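PDB 6AGQ: acetyl xylan esterase from Paenibacillus sp. R4, which probably removes acetyl groups from acetylated xylan, as a cold-active serine hydrolase of the alpha/beta-hydrolase fold. Local coordinates for residues 68-80 against 99-113. Sequence-based numbering, arbitrary orientation.
Sequences TPIHGWYVTPKGE and RGYPNELLQWASMGM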
ATOM      1  N   THR A  68     -20.048   2.568  37.403  1.00 34.03           N
ATOM      2  CA  THR A  68     -19.622   3.435  36.266  1.00 32.00           C
ATOM      3  C   THR A  68     -20.827   4.303  35.725  1.00 31.40           C
ATOM      4  O   THR A  68     -21.871   3.756  35.451  1.00 29.72           O
ATOM      5  CB  THR A  68     -19.112   2.543  35.107  1.00 33.21           C
ATOM      6  OG1 THR A  68     -18.166   1.580  35.588  1.00 35.79           O
ATOM      7  CG2 THR A  68     -18.491   3.343  34.006  1.00 31.08           C
ATOM      8  N   PRO A  69     -20.674   5.632  35.572  1.00 31.72           N
ATOM      9  CA  PRO A  69     -21.741   6.447  35.001  1.00 33.56           C
ATOM     10  C   PRO A  69     -21.823   6.289  33.489  1.00 32.67           C
ATOM     11  O   PRO A  69     -20.918   6.725  32.792  1.00 32.46           O
ATOM     12  CB  PRO A  69     -21.340   7.910  35.370  1.00 32.04           C
ATOM     13  CG  PRO A  69     -19.875   7.858  35.602  1.00 35.15           C
ATOM     14  CD  PRO A  69     -19.524   6.447  36.014  1.00 34.98           C
ATOM     15  N   ILE A  70     -22.892   5.669  32.994  1.00 27.14           N
ATOM     16  CA  ILE A  70     -23.040   5.452  31.557  1.00 26.75           C
ATOM     17  C   ILE A  70     -23.769   6.640  30.976  1.00 27.05           C
ATOM     18  O   ILE A  70     -24.866   6.917  31.384  1.00 25.77           O
ATOM     19  CB  ILE A  70     -23.865   4.193  31.246  1.00 26.77           C
ATOM     20  CG1 ILE A  70     -23.414   2.956  32.092  1.00 28.17           C
ATOM     21  CG2 ILE A  70     -23.899   3.953  29.759  1.00 26.27           C
ATOM     22  CD1 ILE A  70     -21.911   2.674  32.142  1.00 32.21           C
ATOM     23  N   HIS A  71     -23.162   7.345  30.036  1.00 28.88           N
ATOM     24  CA  HIS A  71     -23.823   8.464  29.357  1.00 29.43           C
ATOM     25  C   HIS A  71     -24.578   8.106  28.081  1.00 28.54           C
ATOM     26  O   HIS A  71     -24.266   7.157  27.352  1.00 31.81           O
ATOM     27  CB  HIS A  71     -22.830   9.565  29.050  1.00 32.81           C
ATOM     28  CG  HIS A  71     -22.162  10.088  30.263  1.00 34.29           C
ATOM     29  ND1 HIS A  71     -21.125   9.416  30.873  1.00 39.86           N
ATOM     30  CD2 HIS A  71     -22.433  11.159  31.041  1.00 35.64           C
ATOM     31  CE1 HIS A  71     -20.750  10.078  31.950  1.00 38.70           C
ATOM     32  NE2 HIS A  71     -21.538  11.126  32.085  1.00 33.89           N
ATOM     33  N   GLY A  72     -25.616   8.853  27.827  1.00 27.67           N
ATOM     34  CA  GLY A  72     -26.384   8.666  26.627  1.00 26.53           C
ATOM     35  C   GLY A  72     -27.201   9.868  26.202  1.00 25.40           C
ATOM     36  O   GLY A  72     -27.125  10.993  26.789  1.00 22.98           O
ATOM     37  N   TRP A  73     -27.951   9.620  25.133  1.00 22.85           N
ATOM     38  CA  TRP A  73     -28.861  10.578  24.590  1.00 21.98           C
ATOM     39  C   TRP A  73     -30.182   9.849  24.480  1.00 21.26           C
ATOM     40  O   TRP A  73     -30.211   8.798  23.917  1.00 18.58           O
ATOM     41  CB  TRP A  73     -28.462  11.061  23.193  1.00 21.15           C
ATOM     42  CG  TRP A  73     -27.213  11.845  23.012  1.00 22.36           C
ATOM     43  CD1 TRP A  73     -26.189  11.512  22.227  1.00 20.42           C
ATOM     44  CD2 TRP A  73     -26.918  13.150  23.541  1.00 22.30           C
ATOM     45  NE1 TRP A  73     -25.245  12.503  22.229  1.00 25.94           N
ATOM     46  CE2 TRP A  73     -25.655  13.517  23.049  1.00 24.95           C
ATOM     47  CE3 TRP A  73     -27.584  14.018  24.396  1.00 22.77           C
ATOM     48  CZ2 TRP A  73     -25.005  14.746  23.399  1.00 25.84           C
ATOM     49  CZ3 TRP A  73     -26.966  15.259  24.727  1.00 24.85           C
ATOM     50  CH2 TRP A  73     -25.679  15.590  24.227  1.00 24.45           C
ATOM     51  N   TYR A  74     -31.249  10.464  24.973  1.00 23.54           N
ATOM     52  CA  TYR A  74     -32.602   9.930  24.922  1.00 24.87           C
ATOM     53  C   TYR A  74     -33.421  10.979  24.177  1.00 24.38           C
ATOM     54  O   TYR A  74     -33.350  12.145  24.494  1.00 24.99           O
ATOM     55  CB  TYR A  74     -33.167   9.739  26.334  1.00 24.97           C
ATOM     56  CG  TYR A  74     -34.623   9.294  26.378  1.00 24.39           C
ATOM     57  CD1 TYR A  74     -34.991   8.044  25.865  1.00 24.52           C
ATOM     58  CD2 TYR A  74     -35.585  10.051  26.995  1.00 28.43           C
ATOM     59  CE1 TYR A  74     -36.281   7.589  25.886  1.00 25.51           C
ATOM     60  CE2 TYR A  74     -36.926   9.607  27.040  1.00 28.92           C
ATOM     61  CZ  TYR A  74     -37.260   8.378  26.471  1.00 27.77           C
ATOM     62  OH  TYR A  74     -38.549   7.903  26.485  1.00 27.48           O
ATOM     63  N   VAL A  75     -34.116  10.563  23.151  1.00 25.37           N
ATOM     64  CA  VAL A  75     -34.808  11.446  22.205  1.00 27.09           C
ATOM     65  C   VAL A  75     -36.247  10.949  22.068  1.00 28.18           C
ATOM     66  O   VAL A  75     -36.502   9.698  21.918  1.00 29.45           O
ATOM     67  CB  VAL A  75     -34.098  11.442  20.819  1.00 30.01           C
ATOM     68  CG1 VAL A  75     -34.828  12.287  19.846  1.00 34.73           C
ATOM     69  CG2 VAL A  75     -32.664  11.965  20.913  1.00 29.06           C
ATOM     70  N   THR A  76     -37.193  11.884  22.144  1.00 30.43           N
ATOM     71  CA  THR A  76     -38.633  11.582  21.855  1.00 33.35           C
ATOM     72  C   THR A  76     -39.285  12.659  20.977  1.00 31.25           C
ATOM     73  O   THR A  76     -38.820  13.829  20.965  1.00 28.90           O
ATOM     74  CB  THR A  76     -39.506  11.448  23.133  1.00 38.00           C
ATOM     75  OG1 THR A  76     -39.836  12.732  23.624  1.00 43.25           O
ATOM     76  CG2 THR A  76     -38.789  10.725  24.211  1.00 44.47           C
ATOM     77  N   PRO A  77     -40.357  12.279  20.240  1.00 30.53           N
ATOM     78  CA  PRO A  77     -41.158  13.319  19.599  1.00 32.98           C
ATOM     79  C   PRO A  77     -41.576  14.385  20.629  1.00 36.63           C
ATOM     80  O   PRO A  77     -41.848  14.036  21.773  1.00 34.40           O
ATOM     81  CB  PRO A  77     -42.384  12.574  19.111  1.00 34.35           C
ATOM     82  CG  PRO A  77     -42.064  11.112  19.191  1.00 34.38           C
ATOM     83  CD  PRO A  77     -41.064  10.983  20.273  1.00 34.11           C
ATOM     84  N   LYS A  78     -41.556  15.671  20.269  1.00 38.31           N
ATOM     85  CA  LYS A  78     -41.951  16.704  21.226  1.00 43.51           C
ATOM     86  C   LYS A  78     -43.452  16.540  21.550  1.00 41.11           C
ATOM     87  O   LYS A  78     -44.202  15.883  20.809  1.00 41.65           O
ATOM     88  CB  LYS A  78     -41.674  18.124  20.700  1.00 50.97           C
ATOM     89  CG  LYS A  78     -42.500  18.530  19.475  1.00 55.83           C
ATOM     90  CD  LYS A  78     -42.740  20.040  19.431  1.00 62.16           C
ATOM     91  CE  LYS A  78     -43.359  20.502  18.111  1.00 66.28           C
ATOM     92  NZ  LYS A  78     -44.551  19.681  17.729  1.00 65.49           N
ATOM     93  N   GLY A  79     -43.859  17.104  22.671  1.00 40.63           N
ATOM     94  CA  GLY A  79     -45.287  17.213  23.025  1.00 41.73           C
ATOM     95  C   GLY A  79     -45.699  16.147  24.007  1.00 43.20           C
ATOM     96  O   GLY A  79     -44.856  15.442  24.557  1.00 45.98           O
ATOM     97  N   GLU A  80     -47.003  16.058  24.216  1.00 47.63           N
ATOM     98  CA  GLU A  80     -47.631  15.185  25.191  1.00 51.63           C
ATOM     99  C   GLU A  80     -47.658  13.756  24.676  1.00 46.45           C
ATOM    100  O   GLU A  80     -47.888  13.537  23.490  1.00 49.48           O
ATOM    101  CB  GLU A  80     -49.086  15.651  25.417  1.00 57.42           C
ATOM    102  CG  GLU A  80     -49.865  14.918  26.528  1.00 65.68           C
ATOM    103  CD  GLU A  80     -50.654  13.665  26.096  1.00 68.66           C
ATOM    104  OE1 GLU A  80     -50.767  13.355  24.882  1.00 77.72           O
ATOM    105  OE2 GLU A  80     -51.178  12.976  26.998  1.00 67.71           O
ATOM    106  N   ARG A  99     -21.837   7.492  21.942  1.00 22.33           N
ATOM    107  CA  ARG A  99     -23.266   7.761  21.817  1.00 22.33           C
ATOM    108  C   ARG A  99     -23.629   8.664  20.637  1.00 24.33           C
ATOM    109  O   ARG A  99     -24.811   8.822  20.313  1.00 22.80           O
ATOM    110  CB  ARG A  99     -23.734   8.366  23.133  1.00 22.88           C
ATOM    111  CG  ARG A  99     -23.161   9.757  23.447  1.00 24.13           C
ATOM    112  CD  ARG A  99     -23.765  10.396  24.714  1.00 26.95           C
ATOM    113  NE  ARG A  99     -22.927  11.505  25.148  1.00 27.82           N
ATOM    114  CZ  ARG A  99     -23.283  12.513  25.939  1.00 32.37           C
ATOM    115  NH1 ARG A  99     -24.500  12.600  26.490  1.00 35.06           N
ATOM    116  NH2 ARG A  99     -22.387  13.465  26.181  1.00 33.21           N
ATOM    117  N   GLY A 100     -22.610   9.263  20.012  1.00 25.50           N
ATOM    118  CA  GLY A 100     -22.771  10.132  18.842  1.00 27.34           C
ATOM    119  C   GLY A 100     -23.517  11.441  19.099  1.00 29.88           C
ATOM    120  O   GLY A 100     -23.390  12.062  20.168  1.00 28.02           O
ATOM    121  N   TYR A 101     -24.388  11.819  18.160  1.00 31.38           N
ATOM    122  CA  TYR A 101     -25.012  13.132  18.226  1.00 33.49           C
ATOM    123  C   TYR A 101     -26.490  12.891  18.152  1.00 31.32           C
ATOM    124  O   TYR A 101     -26.912  11.944  17.498  1.00 28.18           O
ATOM    125  CB  TYR A 101     -24.488  14.052  17.075  1.00 35.47           C
ATOM    126  CG  TYR A 101     -22.977  14.212  17.067  1.00 38.40           C
ATOM    127  CD1 TYR A 101     -22.138  13.280  16.406  1.00 40.21           C
ATOM    128  CD2 TYR A 101     -22.371  15.289  17.725  1.00 44.94           C
ATOM    129  CE1 TYR A 101     -20.751  13.418  16.421  1.00 40.25           C
ATOM    130  CE2 TYR A 101     -20.983  15.443  17.737  1.00 43.34           C
ATOM    131  CZ  TYR A 101     -20.182  14.519  17.086  1.00 43.96           C
ATOM    132  OH  TYR A 101     -18.804  14.712  17.122  1.00 47.62           O
ATOM    133  N   PRO A 102     -27.290  13.739  18.817  1.00 30.72           N
ATOM    134  CA  PRO A 102     -28.729  13.465  18.858  1.00 30.73           C
ATOM    135  C   PRO A 102     -29.456  13.481  17.506  1.00 30.76           C
ATOM    136  O   PRO A 102     -30.445  12.758  17.336  1.00 27.70           O
ATOM    137  CB  PRO A 102     -29.279  14.583  19.766  1.00 32.50           C
ATOM    138  CG  PRO A 102     -28.089  15.144  20.494  1.00 31.19           C
ATOM    139  CD  PRO A 102     -26.901  14.894  19.652  1.00 29.48           C
ATOM    140  N   ASN A 103     -28.977  14.271  16.533  1.00 31.37           N
ATOM    141  CA  ASN A 103     -29.626  14.294  15.183  1.00 31.29           C
ATOM    142  C   ASN A 103     -29.667  12.911  14.483  1.00 31.25           C
ATOM    143  O   ASN A 103     -30.522  12.676  13.646  1.00 27.53           O
ATOM    144  CB  ASN A 103     -28.937  15.305  14.234  1.00 32.05           C
ATOM    145  CG  ASN A 103     -27.485  14.936  13.960  1.00 31.09           C
ATOM    146  OD1 ASN A 103     -26.653  15.094  14.812  1.00 36.13           O
ATOM    147  ND2 ASN A 103     -27.219  14.367  12.809  1.00 29.80           N
ATOM    148  N   GLU A 104     -28.762  12.008  14.847  1.00 29.03           N
ATOM    149  CA  GLU A 104     -28.776  10.642  14.347  1.00 30.27           C
ATOM    150  C   GLU A 104     -29.890   9.774  14.889  1.00 28.95           C
ATOM    151  O   GLU A 104     -30.064   8.652  14.428  1.00 28.61           O
ATOM    152  CB  GLU A 104     -27.469   9.934  14.730  1.00 36.09           C
ATOM    153  CG  GLU A 104     -26.176  10.566  14.221  1.00 36.92           C
ATOM    154  CD  GLU A 104     -24.972   9.798  14.753  1.00 47.96           C
ATOM    155  OE1 GLU A 104     -25.126   8.565  14.977  1.00 56.07           O
ATOM    156  OE2 GLU A 104     -23.892  10.410  14.977  1.00 52.35           O
ATOM    157  N   LEU A 105     -30.614  10.228  15.897  1.00 28.42           N
ATOM    158  CA  LEU A 105     -31.786   9.525  16.385  1.00 28.47           C
ATOM    159  C   LEU A 105     -33.107  10.141  15.871  1.00 27.97           C
ATOM    160  O   LEU A 105     -34.178   9.605  16.128  1.00 23.94           O
ATOM    161  CB  LEU A 105     -31.762   9.535  17.904  1.00 27.95           C
ATOM    162  CG  LEU A 105     -30.485   8.980  18.551  1.00 29.22           C
ATOM    163  CD1 LEU A 105     -30.515   9.084  20.078  1.00 28.10           C
ATOM    164  CD2 LEU A 105     -30.295   7.527  18.125  1.00 31.20           C
ATOM    165  N   LEU A 106     -33.027  11.248  15.143  1.00 27.63           N
ATOM    166  CA  LEU A 106     -34.219  11.907  14.556  1.00 30.68           C
ATOM    167  C   LEU A 106     -35.197  11.026  13.742  1.00 27.36           C
ATOM    168  O   LEU A 106     -36.402  11.138  13.862  1.00 30.23           O
ATOM    169  CB  LEU A 106     -33.762  13.095  13.678  1.00 31.10           C
ATOM    170  CG  LEU A 106     -34.817  13.692  12.748  1.00 34.40           C
ATOM    171  CD1 LEU A 106     -36.023  14.270  13.521  1.00 32.83           C
ATOM    172  CD2 LEU A 106     -34.123  14.748  11.890  1.00 40.02           C
ATOM    173  N   GLN A 107     -34.662  10.307  12.805  1.00 29.25           N
ATOM    174  CA  GLN A 107     -35.386   9.330  12.018  1.00 34.40           C
ATOM    175  C   GLN A 107     -36.359   8.517  12.850  1.00 35.90           C
ATOM    176  O   GLN A 107     -37.521   8.385  12.484  1.00 37.59           O
ATOM    177  CB  GLN A 107     -34.459   8.349  11.329  1.00 39.83           C
ATOM    178  CG  GLN A 107     -32.958   8.587  11.499  1.00 50.94           C
ATOM    179  CD  GLN A 107     -32.149   7.432  10.975  1.00 56.89           C
ATOM    180  OE1 GLN A 107     -32.628   6.656  10.144  1.00 69.36           O
ATOM    181  NE2 GLN A 107     -30.923   7.298  11.464  1.00 59.35           N
ATOM    182  N   TRP A 108     -35.899   8.002  13.993  1.00 34.78           N
ATOM    183  CA  TRP A 108     -36.763   7.202  14.876  1.00 30.23           C
ATOM    184  C   TRP A 108     -37.829   8.056  15.488  1.00 31.00           C
ATOM    185  O   TRP A 108     -38.979   7.649  15.447  1.00 31.87           O
ATOM    186  CB  TRP A 108     -35.949   6.528  15.928  1.00 30.12           C
ATOM    187  CG  TRP A 108     -34.797   5.783  15.320  1.00 29.27           C
ATOM    188  CD1 TRP A 108     -33.503   5.956  15.623  1.00 27.53           C
ATOM    189  CD2 TRP A 108     -34.850   4.767  14.301  1.00 31.08           C
ATOM    190  NE1 TRP A 108     -32.731   5.161  14.859  1.00 34.08           N
ATOM    191  CE2 TRP A 108     -33.527   4.373  14.065  1.00 31.24           C
ATOM    192  CE3 TRP A 108     -35.896   4.130  13.593  1.00 36.14           C
ATOM    193  CZ2 TRP A 108     -33.180   3.386  13.122  1.00 33.89           C
ATOM    194  CZ3 TRP A 108     -35.572   3.128  12.671  1.00 35.15           C
ATOM    195  CH2 TRP A 108     -34.217   2.771  12.436  1.00 36.98           C
ATOM    196  N   ALA A 109     -37.479   9.275  15.964  1.00 31.13           N
ATOM    197  CA  ALA A 109     -38.455  10.153  16.542  1.00 32.16           C
ATOM    198  C   ALA A 109     -39.519  10.599  15.550  1.00 34.63           C
ATOM    199  O   ALA A 109     -40.703  10.713  15.890  1.00 30.54           O
ATOM    200  CB  ALA A 109     -37.786  11.370  17.170  1.00 36.66           C
ATOM    201  N   SER A 110     -39.124  10.862  14.317  1.00 34.64           N
ATOM    202  CA  SER A 110     -40.095  11.251  13.311  1.00 36.91           C
ATOM    203  C   SER A 110     -41.078  10.135  12.983  1.00 35.03           C
ATOM    204  O   SER A 110     -42.175  10.416  12.527  1.00 38.28           O
ATOM    205  CB  SER A 110     -39.385  11.753  12.043  1.00 38.81           C
ATOM    206  OG  SER A 110     -39.019  10.636  11.260  1.00 47.69           O
ATOM    207  N   MET A 111     -40.730   8.878  13.242  1.00 36.92           N
ATOM    208  CA  MET A 111     -41.725   7.773  13.154  1.00 36.72           C
ATOM    209  C   MET A 111     -42.550   7.571  14.412  1.00 35.54           C
ATOM    210  O   MET A 111     -43.225   6.529  14.561  1.00 36.48           O
ATOM    211  CB  MET A 111     -41.053   6.424  12.832  1.00 40.52           C
ATOM    212  CG  MET A 111     -40.165   6.433  11.606  1.00 45.05           C
ATOM    213  SD  MET A 111     -39.103   4.996  11.545  1.00 51.13           S
ATOM    214  CE  MET A 111     -40.267   3.714  11.084  1.00 46.88           C
ATOM    215  N   GLY A 112     -42.475   8.511  15.345  1.00 34.08           N
ATOM    216  CA  GLY A 112     -43.234   8.432  16.600  1.00 35.14           C
ATOM    217  C   GLY A 112     -42.608   7.537  17.675  1.00 32.47           C
ATOM    218  O   GLY A 112     -43.299   6.985  18.504  1.00 34.83           O
ATOM    219  N   MET A 113     -41.302   7.400  17.673  1.00 33.36           N
ATOM    220  CA  MET A 113     -40.646   6.498  18.608  1.00 31.64           C
ATOM    221  C   MET A 113     -39.731   7.254  19.494  1.00 28.09           C
ATOM    222  O   MET A 113     -39.209   8.283  19.121  1.00 27.04           O
ATOM    223  CB  MET A 113     -39.851   5.466  17.836  1.00 35.05           C
ATOM    224  CG  MET A 113     -40.752   4.438  17.191  1.00 38.70           C
ATOM    225  SD  MET A 113     -40.031   3.632  15.758  1.00 53.26           S
ATOM    226  CE  MET A 113     -38.372   3.182  16.292  1.00 44.67           C
TER
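In the central sheet of this alpha/beta-hydrolase fold, Trp73 of strand 69-77 lies clamped between Arg99 and Pro102 of the loop that runs through short helix 106-110 into strand 114-118, the antiparallel neighbour of 69-77. The Arg99 guanidinium stacks flat on the indole, planes 7° apart, with CZ 4.1 Å from the centroid of the Trp73 six-membered ring, a cation-pi pair. Arg99 CD adds a CH-pi contact over the five-membered ring, while Pro102 CG sits over the opposite face, 3.9 Å from the centroid of the Trp73 six-membered ring. At the ring edge, Trp73 NE1 donates to Gly100 O (2.8 Å), approaching from above the carbonyl plane. Arg99, extended from CG to NE, brings NH1 to Gly72 O (3.1 Å), and a salt bridge to Asp59 holds the same nitrogen. Farther along, Val75 CG1, anti to the backbone N (chi1 178°), meets Ala109 CB, while CG2 packs against Leu105 CD1 (3.7 Å). Pro77 CG rests near Gly112, where a Schellman motif ends the helix. Replacing Trp73 by an alanine is likely to leave Gly100 O without its indole donor and open a gap between Arg99 and Pro102. Cation, proline CH and N-H bond thus hold the indole, the Arg99 charge probably shared between Asp59 and the ring.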